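Long-range contact in catechol 2,3-dioxygenase (Pseudomonas sp. KL28, PDB 3HPY), which probably cleaves catechol and alkylcatechols next to their hydroxyl groups, using iron and dioxygen in an aromatic degradation pathway: residues R42-S54 / P138-L152. Residues are numbered along the deposited sequence; the frame is centred on the assembly and turned at random.
Sequences RVYFKCWDERDHS and PWNAQREHGIAPIQL
Trp48 leaves the loop after strand 43-46 and lays its indole between the backbone of Gln142 and Arg143 (Gln142 C and Arg143 CA, toward the rim) on one face and the CB of its own neighbour Asp49, over the centre, on the other. Its CB starts against Gln142 CB, 3.6 Å away. With CG between the backbone N and the carbonyl carbon (chi1 72°), the ring runs out over residues 140-143. CD1 touches Ala148 CB and Pro149 O; NE1 gives a weak, bent hydrogen bond (3.4 Å, 130°) to Ala148 O, which lies at the ring edge, in plane. Arg143 CA makes a CH-pi contact 4.1 Å from the centroid of the five-membered ring, while Arg143 CG runs alongside CZ2. CE3 meets Asn140 OD1. Trp48 CH2, the far corner, ends 3.8 Å from Trp139 CB. A water accepts from Trp48 N and donates to Pro149 O, tying the backbones together beside the indole.

Extradiol dioxygenases of this family pair two domains of the vicinal oxygen chelate type; here a type I turn, Cys47 to Glu50, following strand 43-46 of the N-terminal sheet, meets the linker entering strand 151-159, which carries the iron ligand His154. Glu50 spans this junction with both carboxylate oxygens: Cys47 N binds OE1 (2.9 Å) and Leu152 N binds OE2 (3.1 Å, 160°), each from above the carboxylate plane, so two backbone amides restrain its rotation. Cys47 SG packs over Gln151 CA, 3.5 Å away, and against Pro149 CG. Lys46 NZ donates to Cys47 O and Glu50 O, the carbonyls of the turn's first and last residues. Asp49 CB rests on Ile150 CG2, and its carboxylate forms a salt bridge with Arg252 of a second subunit; Trp139 NE1 hydrogen-bonds to Asp232 of a third.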
ATOM      1  N   ARG C  42      16.366  -2.377 -35.148  1.00 42.65           N
ATOM      2  CA  ARG C  42      15.548  -2.793 -34.018  1.00 41.49           C
ATOM      3  C   ARG C  42      16.269  -2.441 -32.727  1.00 39.57           C
ATOM      4  O   ARG C  42      17.485  -2.604 -32.626  1.00 40.48           O
ATOM      5  CB  ARG C  42      15.303  -4.296 -34.071  1.00 41.93           C
ATOM      6  CG  ARG C  42      14.865  -4.788 -35.424  1.00 42.46           C
ATOM      7  CD  ARG C  42      15.466  -6.148 -35.669  1.00 43.66           C
ATOM      8  NE  ARG C  42      14.534  -7.238 -35.415  1.00 44.13           N
ATOM      9  CZ  ARG C  42      14.895  -8.518 -35.362  1.00 42.39           C
ATOM     10  NH1 ARG C  42      16.165  -8.859 -35.535  1.00 42.47           N
ATOM     11  NH2 ARG C  42      13.985  -9.459 -35.174  1.00 39.94           N
ATOM     12  N   VAL C  43      15.524  -1.949 -31.744  1.00 38.98           N
ATOM     13  CA  VAL C  43      16.118  -1.591 -30.460  1.00 38.96           C
ATOM     14  C   VAL C  43      15.543  -2.504 -29.379  1.00 38.56           C
ATOM     15  O   VAL C  43      14.326  -2.682 -29.282  1.00 38.78           O
ATOM     16  CB  VAL C  43      15.867  -0.102 -30.121  1.00 38.42           C
ATOM     17  CG1 VAL C  43      14.408   0.206 -30.206  1.00 39.72           C
ATOM     18  CG2 VAL C  43      16.401   0.218 -28.743  1.00 37.95           C
ATOM     19  N   TYR C  44      16.435  -3.094 -28.587  1.00 37.51           N
ATOM     20  CA  TYR C  44      16.044  -4.034 -27.542  1.00 36.78           C
ATOM     21  C   TYR C  44      15.934  -3.409 -26.152  1.00 35.45           C
ATOM     22  O   TYR C  44      16.738  -2.552 -25.765  1.00 34.16           O
ATOM     23  CB  TYR C  44      17.038  -5.203 -27.484  1.00 38.17           C
ATOM     24  CG  TYR C  44      17.275  -5.936 -28.799  1.00 40.08           C
ATOM     25  CD1 TYR C  44      17.892  -5.297 -29.878  1.00 39.74           C
ATOM     26  CD2 TYR C  44      16.915  -7.279 -28.950  1.00 40.76           C
ATOM     27  CE1 TYR C  44      18.149  -5.974 -31.068  1.00 40.31           C
ATOM     28  CE2 TYR C  44      17.169  -7.968 -30.142  1.00 41.07           C
ATOM     29  CZ  TYR C  44      17.786  -7.309 -31.194  1.00 40.69           C
ATOM     30  OH  TYR C  44      18.042  -7.981 -32.370  1.00 38.75           O
ATOM     31  N   PHE C  45      14.938  -3.877 -25.404  1.00 34.20           N
ATOM     32  CA  PHE C  45      14.671  -3.411 -24.047  1.00 32.38           C
ATOM     33  C   PHE C  45      14.449  -4.598 -23.124  1.00 30.52           C
ATOM     34  O   PHE C  45      14.199  -5.713 -23.580  1.00 29.14           O
ATOM     35  CB  PHE C  45      13.396  -2.567 -23.996  1.00 32.84           C
ATOM     36  CG  PHE C  45      13.463  -1.284 -24.767  1.00 33.86           C
ATOM     37  CD1 PHE C  45      13.000  -1.217 -26.079  1.00 34.15           C
ATOM     38  CD2 PHE C  45      13.917  -0.119 -24.155  1.00 33.98           C
ATOM     39  CE1 PHE C  45      12.978  -0.006 -26.764  1.00 35.74           C
ATOM     40  CE2 PHE C  45      13.901   1.094 -24.832  1.00 35.71           C
ATOM     41  CZ  PHE C  45      13.429   1.152 -26.138  1.00 36.23           C
ATOM     42  N   LYS C  46      14.527  -4.337 -21.821  1.00 29.99           N
ATOM     43  CA  LYS C  46      14.285  -5.346 -20.792  1.00 29.16           C
ATOM     44  C   LYS C  46      13.831  -4.632 -19.515  1.00 28.32           C
ATOM     45  O   LYS C  46      14.046  -3.427 -19.360  1.00 29.41           O
ATOM     46  CB  LYS C  46      15.554  -6.147 -20.498  1.00 28.77           C
ATOM     47  CG  LYS C  46      16.610  -5.379 -19.704  1.00 30.00           C
ATOM     48  CD  LYS C  46      17.795  -6.274 -19.405  1.00 31.43           C
ATOM     49  CE  LYS C  46      17.509  -7.188 -18.217  1.00 32.23           C
ATOM     50  NZ  LYS C  46      17.587  -6.406 -16.937  1.00 28.91           N
ATOM     51  N   CYS C  47      13.186  -5.361 -18.612  1.00 27.25           N
ATOM     52  CA  CYS C  47      12.754  -4.764 -17.353  1.00 25.90           C
ATOM     53  C   CYS C  47      14.009  -4.713 -16.494  1.00 25.80           C
ATOM     54  O   CYS C  47      14.841  -5.619 -16.567  1.00 24.60           O
ATOM     55  CB  CYS C  47      11.671  -5.625 -16.706  1.00 25.26           C
ATOM     56  SG  CYS C  47      10.118  -5.655 -17.650  1.00 23.90           S
ATOM     57  N   TRP C  48      14.161  -3.657 -15.695  1.00 24.21           N
ATOM     58  CA  TRP C  48      15.358  -3.529 -14.875  1.00 23.95           C
ATOM     59  C   TRP C  48      15.646  -4.739 -14.001  1.00 24.76           C
ATOM     60  O   TRP C  48      16.812  -5.054 -13.761  1.00 24.51           O
ATOM     61  CB  TRP C  48      15.294  -2.279 -13.989  1.00 24.86           C
ATOM     62  CG  TRP C  48      14.306  -2.373 -12.853  1.00 24.08           C
ATOM     63  CD1 TRP C  48      12.985  -2.009 -12.875  1.00 22.85           C
ATOM     64  CD2 TRP C  48      14.560  -2.893 -11.536  1.00 23.01           C
ATOM     65  NE1 TRP C  48      12.401  -2.274 -11.651  1.00 22.66           N
ATOM     66  CE2 TRP C  48      13.344  -2.818 -10.813  1.00 23.72           C
ATOM     67  CE3 TRP C  48      15.692  -3.422 -10.901  1.00 26.46           C
ATOM     68  CZ2 TRP C  48      13.233  -3.246  -9.481  1.00 24.12           C
ATOM     69  CZ3 TRP C  48      15.579  -3.851  -9.559  1.00 25.90           C
ATOM     70  CH2 TRP C  48      14.358  -3.760  -8.875  1.00 25.75           C
ATOM     71  N   ASP C  49      14.600  -5.428 -13.541  1.00 24.07           N
ATOM     72  CA  ASP C  49      14.792  -6.577 -12.650  1.00 25.70           C
ATOM     73  C   ASP C  49      15.033  -7.937 -13.316  1.00 24.24           C
ATOM     74  O   ASP C  49      15.412  -8.885 -12.634  1.00 24.74           O
ATOM     75  CB  ASP C  49      13.614  -6.691 -11.666  1.00 24.83           C
ATOM     76  CG  ASP C  49      14.058  -7.087 -10.258  1.00 27.03           C
ATOM     77  OD1 ASP C  49      15.275  -7.247 -10.030  1.00 25.25           O
ATOM     78  OD2 ASP C  49      13.193  -7.232  -9.366  1.00 29.35           O
ATOM     79  N   GLU C  50      14.821  -8.050 -14.626  1.00 23.02           N
ATOM     80  CA  GLU C  50      15.057  -9.333 -15.299  1.00 23.32           C
ATOM     81  C   GLU C  50      16.554  -9.478 -15.429  1.00 23.15           C
ATOM     82  O   GLU C  50      17.278  -8.522 -15.181  1.00 21.30           O
ATOM     83  CB  GLU C  50      14.432  -9.358 -16.694  1.00 19.77           C
ATOM     84  CG  GLU C  50      12.952  -9.070 -16.699  1.00 23.96           C
ATOM     85  CD  GLU C  50      12.383  -8.941 -18.103  1.00 24.17           C
ATOM     86  OE1 GLU C  50      12.997  -8.228 -18.934  1.00 27.46           O
ATOM     87  OE2 GLU C  50      11.318  -9.544 -18.365  1.00 24.11           O
ATOM     88  N   ARG C  51      17.022 -10.657 -15.827  1.00 22.98           N
ATOM     89  CA  ARG C  51      18.459 -10.861 -15.968  1.00 26.90           C
ATOM     90  C   ARG C  51      18.919 -11.020 -17.414  1.00 26.58           C
ATOM     91  O   ARG C  51      20.077 -10.741 -17.735  1.00 26.44           O
ATOM     92  CB  ARG C  51      18.899 -12.079 -15.141  1.00 29.76           C
ATOM     93  CG  ARG C  51      18.468 -11.976 -13.688  1.00 30.44           C
ATOM     94  CD  ARG C  51      19.226 -12.918 -12.781  1.00 32.38           C
ATOM     95  NE  ARG C  51      18.695 -12.849 -11.424  1.00 32.42           N
ATOM     96  CZ  ARG C  51      19.153 -13.563 -10.403  1.00 33.33           C
ATOM     97  NH1 ARG C  51      20.160 -14.408 -10.577  1.00 33.19           N
ATOM     98  NH2 ARG C  51      18.597 -13.430  -9.209  1.00 32.31           N
ATOM     99  N   ASP C  52      18.005 -11.439 -18.285  1.00 27.23           N
ATOM    100  CA  ASP C  52      18.331 -11.648 -19.692  1.00 28.65           C
ATOM    101  C   ASP C  52      18.357 -10.370 -20.531  1.00 30.36           C
ATOM    102  O   ASP C  52      17.655  -9.400 -20.235  1.00 31.04           O
ATOM    103  CB  ASP C  52      17.379 -12.688 -20.293  1.00 29.72           C
ATOM    104  CG  ASP C  52      17.714 -14.112 -19.844  1.00 28.92           C
ATOM    105  OD1 ASP C  52      18.788 -14.302 -19.223  1.00 27.57           O
ATOM    106  OD2 ASP C  52      16.921 -15.037 -20.120  1.00 27.35           O
ATOM    107  N   HIS C  53      19.179 -10.384 -21.580  1.00 30.78           N
ATOM    108  CA  HIS C  53      19.376  -9.234 -22.466  1.00 31.51           C
ATOM    109  C   HIS C  53      18.161  -8.412 -22.887  1.00 30.95           C
ATOM    110  O   HIS C  53      18.206  -7.178 -22.865  1.00 33.87           O
ATOM    111  CB  HIS C  53      20.124  -9.680 -23.725  1.00 32.03           C
ATOM    112  CG  HIS C  53      20.418  -8.568 -24.683  1.00 32.33           C
ATOM    113  ND1 HIS C  53      19.567  -8.222 -25.713  1.00 33.38           N
ATOM    114  CD2 HIS C  53      21.482  -7.737 -24.783  1.00 31.95           C
ATOM    115  CE1 HIS C  53      20.097  -7.233 -26.408  1.00 32.27           C
ATOM    116  NE2 HIS C  53      21.260  -6.919 -25.865  1.00 33.31           N
ATOM    117  N   SER C  54      17.082  -9.081 -23.267  1.00 29.18           N
ATOM    118  CA  SER C  54      15.895  -8.375 -23.727  1.00 28.36           C
ATOM    119  C   SER C  54      14.616  -9.170 -23.517  1.00 27.76           C
ATOM    120  O   SER C  54      14.653 -10.395 -23.401  1.00 27.75           O
ATOM    121  CB  SER C  54      16.029  -8.093 -25.221  1.00 27.86           C
ATOM    122  OG  SER C  54      15.971  -9.319 -25.943  1.00 25.01           O
ATOM    123  N   PRO C 138      17.727  -4.386  -2.318  1.00 35.89           N
ATOM    124  CA  PRO C 138      16.377  -4.765  -2.758  1.00 35.23           C
ATOM    125  C   PRO C 138      16.014  -4.142  -4.113  1.00 34.19           C
ATOM    126  O   PRO C 138      15.206  -4.685  -4.867  1.00 33.94           O
ATOM    127  CB  PRO C 138      15.492  -4.253  -1.620  1.00 33.94           C
ATOM    128  CG  PRO C 138      16.242  -3.050  -1.142  1.00 35.31           C
ATOM    129  CD  PRO C 138      17.665  -3.560  -1.098  1.00 35.74           C
ATOM    130  N   TRP C 139      16.624  -2.997  -4.409  1.00 34.01           N
ATOM    131  CA  TRP C 139      16.388  -2.283  -5.664  1.00 33.74           C
ATOM    132  C   TRP C 139      17.394  -1.141  -5.819  1.00 34.14           C
ATOM    133  O   TRP C 139      18.299  -0.977  -4.996  1.00 35.79           O
ATOM    134  CB  TRP C 139      14.967  -1.706  -5.702  1.00 33.29           C
ATOM    135  CG  TRP C 139      14.602  -0.925  -4.461  1.00 34.17           C
ATOM    136  CD1 TRP C 139      14.063  -1.425  -3.310  1.00 32.97           C
ATOM    137  CD2 TRP C 139      14.804   0.483  -4.228  1.00 34.37           C
ATOM    138  NE1 TRP C 139      13.918  -0.424  -2.379  1.00 34.08           N
ATOM    139  CE2 TRP C 139      14.364   0.756  -2.915  1.00 33.64           C
ATOM    140  CE3 TRP C 139      15.312   1.536  -5.002  1.00 34.56           C
ATOM    141  CZ2 TRP C 139      14.416   2.038  -2.356  1.00 33.92           C
ATOM    142  CZ3 TRP C 139      15.363   2.819  -4.441  1.00 34.70           C
ATOM    143  CH2 TRP C 139      14.918   3.054  -3.133  1.00 34.39           C
ATOM    144  N   ASN C 140      17.229  -0.346  -6.872  1.00 32.72           N
ATOM    145  CA  ASN C 140      18.122   0.780  -7.124  1.00 30.72           C
ATOM    146  C   ASN C 140      17.361   1.857  -7.890  1.00 29.82           C
ATOM    147  O   ASN C 140      16.150   1.743  -8.091  1.00 30.77           O
ATOM    148  CB  ASN C 140      19.325   0.304  -7.942  1.00 32.32           C
ATOM    149  CG  ASN C 140      18.950  -0.069  -9.356  1.00 30.03           C
ATOM    150  OD1 ASN C 140      17.842  -0.528  -9.610  1.00 33.24           O
ATOM    151  ND2 ASN C 140      19.876   0.121 -10.287  1.00 34.67           N
ATOM    152  N   ALA C 141      18.072   2.897  -8.321  1.00 28.54           N
ATOM    153  CA  ALA C 141      17.463   4.001  -9.054  1.00 26.24           C
ATOM    154  C   ALA C 141      16.652   3.543 -10.260  1.00 25.94           C
ATOM    155  O   ALA C 141      15.701   4.206 -10.657  1.00 24.22           O
ATOM    156  CB  ALA C 141      18.540   4.980  -9.498  1.00 27.34           C
ATOM    157  N   GLN C 142      17.029   2.411 -10.841  1.00 24.93           N
ATOM    158  CA  GLN C 142      16.313   1.891 -11.996  1.00 27.81           C
ATOM    159  C   GLN C 142      14.820   1.752 -11.694  1.00 27.24           C
ATOM    160  O   GLN C 142      13.988   2.013 -12.561  1.00 26.61           O
ATOM    161  CB  GLN C 142      16.887   0.529 -12.415  1.00 29.40           C
ATOM    162  CG  GLN C 142      18.338   0.581 -12.926  1.00 33.05           C
ATOM    163  CD  GLN C 142      18.907  -0.800 -13.248  1.00 34.62           C
ATOM    164  OE1 GLN C 142      19.118  -1.620 -12.354  1.00 34.53           O
ATOM    165  NE2 GLN C 142      19.151  -1.060 -14.532  1.00 36.76           N
ATOM    166  N   ARG C 143      14.498   1.362 -10.464  1.00 26.99           N
ATOM    167  CA  ARG C 143      13.115   1.158 -10.028  1.00 30.15           C
ATOM    168  C   ARG C 143      12.282   2.432 -10.055  1.00 30.54           C
ATOM    169  O   ARG C 143      11.051   2.387 -10.056  1.00 29.73           O
ATOM    170  CB  ARG C 143      13.089   0.583  -8.606  1.00 31.61           C
ATOM    171  CG  ARG C 143      11.714   0.103  -8.161  1.00 37.27           C
ATOM    172  CD  ARG C 143      11.678  -0.349  -6.697  1.00 40.17           C
ATOM    173  NE  ARG C 143      11.776   0.767  -5.757  1.00 41.56           N
ATOM    174  CZ  ARG C 143      11.399   0.701  -4.482  1.00 41.85           C
ATOM    175  NH1 ARG C 143      10.901  -0.427  -3.996  1.00 39.87           N
ATOM    176  NH2 ARG C 143      11.506   1.764  -3.695  1.00 41.63           N
ATOM    177  N   GLU C 144      12.950   3.573 -10.080  1.00 30.59           N
ATOM    178  CA  GLU C 144      12.240   4.839 -10.067  1.00 32.21           C
ATOM    179  C   GLU C 144      12.290   5.567 -11.397  1.00 31.25           C
ATOM    180  O   GLU C 144      11.800   6.688 -11.513  1.00 30.09           O
ATOM    181  CB  GLU C 144      12.813   5.722  -8.960  1.00 34.47           C
ATOM    182  CG  GLU C 144      12.856   5.013  -7.620  1.00 37.85           C
ATOM    183  CD  GLU C 144      13.438   5.868  -6.517  1.00 38.70           C
ATOM    184  OE1 GLU C 144      12.738   6.778  -6.037  1.00 38.85           O
ATOM    185  OE2 GLU C 144      14.602   5.633  -6.134  1.00 41.78           O
ATOM    186  N   HIS C 145      12.885   4.931 -12.399  1.00 30.03           N
ATOM    187  CA  HIS C 145      12.986   5.541 -13.717  1.00 27.90           C
ATOM    188  C   HIS C 145      11.717   5.212 -14.478  1.00 26.75           C
ATOM    189  O   HIS C 145      11.549   4.096 -14.979  1.00 26.15           O
ATOM    190  CB  HIS C 145      14.203   4.995 -14.461  1.00 29.18           C
ATOM    191  CG  HIS C 145      14.406   5.603 -15.813  1.00 29.44           C
ATOM    192  ND1 HIS C 145      14.802   6.910 -15.989  1.00 29.98           N
ATOM    193  CD2 HIS C 145      14.295   5.073 -17.052  1.00 30.11           C
ATOM    194  CE1 HIS C 145      14.933   7.160 -17.279  1.00 30.15           C
ATOM    195  NE2 HIS C 145      14.630   6.061 -17.947  1.00 31.98           N
ATOM    196  N   GLY C 146      10.819   6.187 -14.565  1.00 25.62           N
ATOM    197  CA  GLY C 146       9.561   5.945 -15.241  1.00 24.86           C
ATOM    198  C   GLY C 146       8.800   4.903 -14.444  1.00 24.39           C
ATOM    199  O   GLY C 146       9.101   4.676 -13.275  1.00 23.20           O
ATOM    200  N   ILE C 147       7.818   4.267 -15.067  1.00 24.65           N
ATOM    201  CA  ILE C 147       7.015   3.248 -14.395  1.00 25.23           C
ATOM    202  C   ILE C 147       7.922   2.116 -13.899  1.00 23.55           C
ATOM    203  O   ILE C 147       7.765   1.619 -12.777  1.00 25.42           O
ATOM    204  CB  ILE C 147       5.950   2.709 -15.363  1.00 24.18           C
ATOM    205  CG1 ILE C 147       5.115   3.886 -15.875  1.00 22.42           C
ATOM    206  CG2 ILE C 147       5.056   1.687 -14.666  1.00 22.10           C
ATOM    207  CD1 ILE C 147       4.068   3.511 -16.913  1.00 21.24           C
ATOM    208  N   ALA C 148       8.860   1.724 -14.754  1.00 22.45           N
ATOM    209  CA  ALA C 148       9.857   0.693 -14.467  1.00 22.76           C
ATOM    210  C   ALA C 148       9.306  -0.648 -13.980  1.00 22.02           C
ATOM    211  O   ALA C 148       9.516  -1.033 -12.838  1.00 20.72           O
ATOM    212  CB  ALA C 148      10.874   1.242 -13.460  1.00 23.44           C
ATOM    213  N   PRO C 149       8.632  -1.398 -14.859  1.00 22.59           N
ATOM    214  CA  PRO C 149       8.083  -2.692 -14.437  1.00 21.50           C
ATOM    215  C   PRO C 149       9.175  -3.712 -14.114  1.00 22.30           C
ATOM    216  O   PRO C 149      10.345  -3.501 -14.447  1.00 21.24           O
ATOM    217  CB  PRO C 149       7.213  -3.092 -15.620  1.00 19.50           C
ATOM    218  CG  PRO C 149       7.982  -2.524 -16.788  1.00 21.47           C
ATOM    219  CD  PRO C 149       8.374  -1.150 -16.292  1.00 21.17           C
ATOM    220  N   ILE C 150       8.773  -4.815 -13.482  1.00 22.60           N
ATOM    221  CA  ILE C 150       9.682  -5.876 -13.049  1.00 24.76           C
ATOM    222  C   ILE C 150       9.924  -7.029 -14.028  1.00 24.66           C
ATOM    223  O   ILE C 150      10.988  -7.638 -14.007  1.00 25.78           O
ATOM    224  CB  ILE C 150       9.206  -6.463 -11.692  1.00 27.31           C
ATOM    225  CG1 ILE C 150       9.515  -5.474 -10.561  1.00 28.37           C
ATOM    226  CG2 ILE C 150       9.898  -7.787 -11.403  1.00 30.45           C
ATOM    227  CD1 ILE C 150       8.741  -4.172 -10.642  1.00 31.25           C
ATOM    228  N   GLN C 151       8.939  -7.349 -14.860  1.00 22.99           N
ATOM    229  CA  GLN C 151       9.100  -8.416 -15.848  1.00 24.36           C
ATOM    230  C   GLN C 151       8.014  -8.376 -16.914  1.00 24.08           C
ATOM    231  O   GLN C 151       6.963  -7.770 -16.717  1.00 23.16           O
ATOM    232  CB  GLN C 151       9.070  -9.806 -15.186  1.00 22.64           C
ATOM    233  CG  GLN C 151       7.780 -10.146 -14.440  1.00 24.72           C
ATOM    234  CD  GLN C 151       7.703 -11.607 -14.001  1.00 24.68           C
ATOM    235  OE1 GLN C 151       8.705 -12.206 -13.597  1.00 29.79           O
ATOM    236  NE2 GLN C 151       6.504 -12.175 -14.050  1.00 22.78           N
ATOM    237  N   LEU C 152       8.291  -9.009 -18.055  1.00 25.72           N
ATOM    238  CA  LEU C 152       7.308  -9.130 -19.126  1.00 25.50           C
ATOM    239  C   LEU C 152       6.465 -10.272 -18.552  1.00 25.68           C
ATOM    240  O   LEU C 152       6.916 -11.414 -18.506  1.00 27.00           O
ATOM    241  CB  LEU C 152       7.988  -9.565 -20.435  1.00 27.36           C
ATOM    242  CG  LEU C 152       7.085 -10.019 -21.591  1.00 27.93           C
ATOM    243  CD1 LEU C 152       6.339  -8.811 -22.146  1.00 27.39           C
ATOM    244  CD2 LEU C 152       7.912 -10.691 -22.695  1.00 28.64           C
TER
HETATM  245  O   HOH W   1      12.025  -1.994 -16.083  1.00 37.10           O